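Local coordinates for hydrazine synthase alpha subunit (Candidatus Kuenenia stuttgartiensis, PDB 5C2V), which condenses hydroxylamine with ammonia to make hydrazine, the second half-reaction of the heme c-dependent hydrazine synthase complex, at residues E24-V29 with L343-M348. Sequence-based numbering, arbitrary orientation.
Sequences EVQGPV and LPDDRM
Q26 lays the end of its side chain over P344 and against the carboxylate of D345, reaching from the residue that follows 18-25 to a type I beta turn, L343 to D346. That turn joins neighbouring antiparallel strands, 336-342 and 348-353, of one four-stranded sheet in the N-terminal domain, which includes the six-bladed beta-propeller; the contact therefore ties the N-terminal helix region to a hairpin more than 300 residues further on. The turn is closed by D346 N giving a hydrogen bond to L343 O (2.9 Å), and L343 N bonds to R347 O.

Q26 makes the reach by running out extended, with CG anti to the backbone N (chi1 179°). Its OE1 sits over the face of the proline ring, 3.2 Å from P344 CD, and L343 CD2 borders the same oxygen. NE2 gives D345 OD1 a weak, bent hydrogen bond of doubtful length, with an N-H...O angle of 122°. Q26 OE1 also faces the carboxylate, 2.9 Å from D345 OD2, two acceptors with no bond between them. The amide stands almost upright on the carboxylate, their planes 83° apart.

K23, in helix 18-25, bonds to P344 O and pairs with D346, giving the helix a second hold on the turn. The buried Q26 also packs on Y389, and P344 on F293. Just after the turn, R347 reaches out beside D345 and probably eases the charge next to the amide, through a weak salt bridge from R347 NH2 to D345 OD2 at 3.4 Å.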
loop_
_atom_site.group_PDB
_atom_site.type_symbol
_atom_site.label_atom_id
_atom_site.label_comp_id
_atom_site.label_asym_id
_atom_site.label_seq_id
_atom_site.Cartn_x
_atom_site.Cartn_y
_atom_site.Cartn_z
ATOM N N GLU D 24 34.583 5.902 -27.283
ATOM C CA GLU D 24 35.843 6.023 -28.015
ATOM C C GLU D 24 37.074 6.050 -27.110
ATOM O O GLU D 24 38.107 5.463 -27.432
ATOM C CB GLU D 24 35.824 7.283 -28.886
ATOM C CG GLU D 24 34.716 7.298 -29.926
ATOM C CD GLU D 24 34.426 8.687 -30.470
ATOM O OE1 GLU D 24 34.864 9.680 -29.852
ATOM O OE2 GLU D 24 33.752 8.783 -31.518
ATOM N N VAL D 25 36.963 6.746 -25.982
ATOM C CA VAL D 25 38.115 7.011 -25.128
ATOM C C VAL D 25 38.432 5.829 -24.215
ATOM O O VAL D 25 39.482 5.791 -23.573
ATOM C CB VAL D 25 37.889 8.276 -24.269
ATOM C CG1 VAL D 25 37.028 7.952 -23.057
ATOM C CG2 VAL D 25 39.219 8.885 -23.842
ATOM N N GLN D 26 37.520 4.862 -24.168
ATOM C CA GLN D 26 37.671 3.692 -23.307
ATOM C C GLN D 26 38.953 2.907 -23.578
ATOM O O GLN D 26 39.850 2.854 -22.736
ATOM C CB GLN D 26 36.469 2.764 -23.467
ATOM C CG GLN D 26 36.553 1.509 -22.621
ATOM C CD GLN D 26 35.709 0.384 -23.173
ATOM O OE1 GLN D 26 34.759 -0.067 -22.534
ATOM N NE2 GLN D 26 36.055 -0.080 -24.369
ATOM N N GLY D 27 39.027 2.292 -24.753
ATOM C CA GLY D 27 40.143 1.427 -25.093
ATOM C C GLY D 27 39.859 -0.006 -24.685
ATOM O O GLY D 27 38.888 -0.268 -23.977
ATOM N N PRO D 28 40.703 -0.947 -25.135
ATOM C CA PRO D 28 40.539 -2.368 -24.805
ATOM C C PRO D 28 40.704 -2.644 -23.312
ATOM O O PRO D 28 41.444 -1.927 -22.637
ATOM C CB PRO D 28 41.658 -3.048 -25.606
ATOM C CG PRO D 28 42.017 -2.071 -26.678
ATOM C CD PRO D 28 41.824 -0.723 -26.062
ATOM N N VAL D 29 40.021 -3.668 -22.806
ATOM C CA VAL D 29 40.137 -4.035 -21.398
ATOM C C VAL D 29 40.791 -5.404 -21.231
ATOM O O VAL D 29 40.173 -6.432 -21.509
ATOM C CB VAL D 29 38.755 -4.057 -20.713
ATOM C CG1 VAL D 29 38.878 -4.531 -19.271
ATOM C CG2 VAL D 29 38.101 -2.686 -20.784
ATOM N N LEU D 343 29.664 -1.101 -19.209
ATOM C CA LEU D 343 30.816 -0.684 -20.001
ATOM C C LEU D 343 30.373 0.154 -21.197
ATOM O O LEU D 343 29.264 -0.018 -21.699
ATOM C CB LEU D 343 31.614 -1.901 -20.484
ATOM C CG LEU D 343 32.548 -2.604 -19.495
ATOM C CD1 LEU D 343 33.263 -3.763 -20.175
ATOM C CD2 LEU D 343 33.552 -1.623 -18.914
ATOM N N PRO D 344 31.245 1.068 -21.656
ATOM C CA PRO D 344 31.019 1.872 -22.865
ATOM C C PRO D 344 30.843 1.021 -24.123
ATOM O O PRO D 344 30.386 1.522 -25.149
ATOM C CB PRO D 344 32.287 2.724 -22.956
ATOM C CG PRO D 344 32.745 2.849 -21.549
ATOM C CD PRO D 344 32.435 1.523 -20.914
ATOM N N ASP D 345 31.203 -0.256 -24.030
ATOM C CA ASP D 345 31.073 -1.193 -25.140
ATOM C C ASP D 345 29.684 -1.814 -25.148
ATOM O O ASP D 345 29.414 -2.740 -25.915
ATOM C CB ASP D 345 32.131 -2.293 -25.046
ATOM C CG ASP D 345 33.523 -1.744 -24.834
ATOM O OD1 ASP D 345 33.805 -0.633 -25.329
ATOM O OD2 ASP D 345 34.335 -2.421 -24.169
ATOM N N ASP D 346 28.826 -1.304 -24.265
ATOM C CA ASP D 346 27.481 -1.830 -24.028
ATOM C C ASP D 346 27.540 -3.227 -23.422
ATOM O O ASP D 346 26.612 -4.020 -23.575
ATOM C CB ASP D 346 26.650 -1.844 -25.316
ATOM C CG ASP D 346 26.432 -0.457 -25.882
ATOM O OD1 ASP D 346 26.484 0.517 -25.102
ATOM O OD2 ASP D 346 26.207 -0.340 -27.106
ATOM N N ARG D 347 28.638 -3.520 -22.733
ATOM C CA ARG D 347 28.724 -4.734 -21.938
ATOM C C ARG D 347 28.559 -4.377 -20.468
ATOM O O ARG D 347 28.484 -3.200 -20.116
ATOM C CB ARG D 347 30.057 -5.449 -22.170
ATOM C CG ARG D 347 30.308 -5.847 -23.616
ATOM C CD ARG D 347 31.603 -6.635 -23.757
ATOM N NE ARG D 347 32.773 -5.836 -23.406
ATOM C CZ ARG D 347 34.012 -6.313 -23.350
ATOM N NH1 ARG D 347 34.245 -7.590 -23.618
ATOM N NH2 ARG D 347 35.019 -5.514 -23.023
ATOM N N MET D 348 28.507 -5.389 -19.609
ATOM C CA MET D 348 28.405 -5.149 -18.176
ATOM C C MET D 348 29.023 -6.289 -17.374
ATOM O O MET D 348 28.900 -7.458 -17.741
ATOM C CB MET D 348 26.939 -4.945 -17.777
ATOM C CG MET D 348 26.733 -4.527 -16.329
ATOM S SD MET D 348 25.072 -3.902 -16.005
ATOM C CE MET D 348 24.074 -5.297 -16.519
#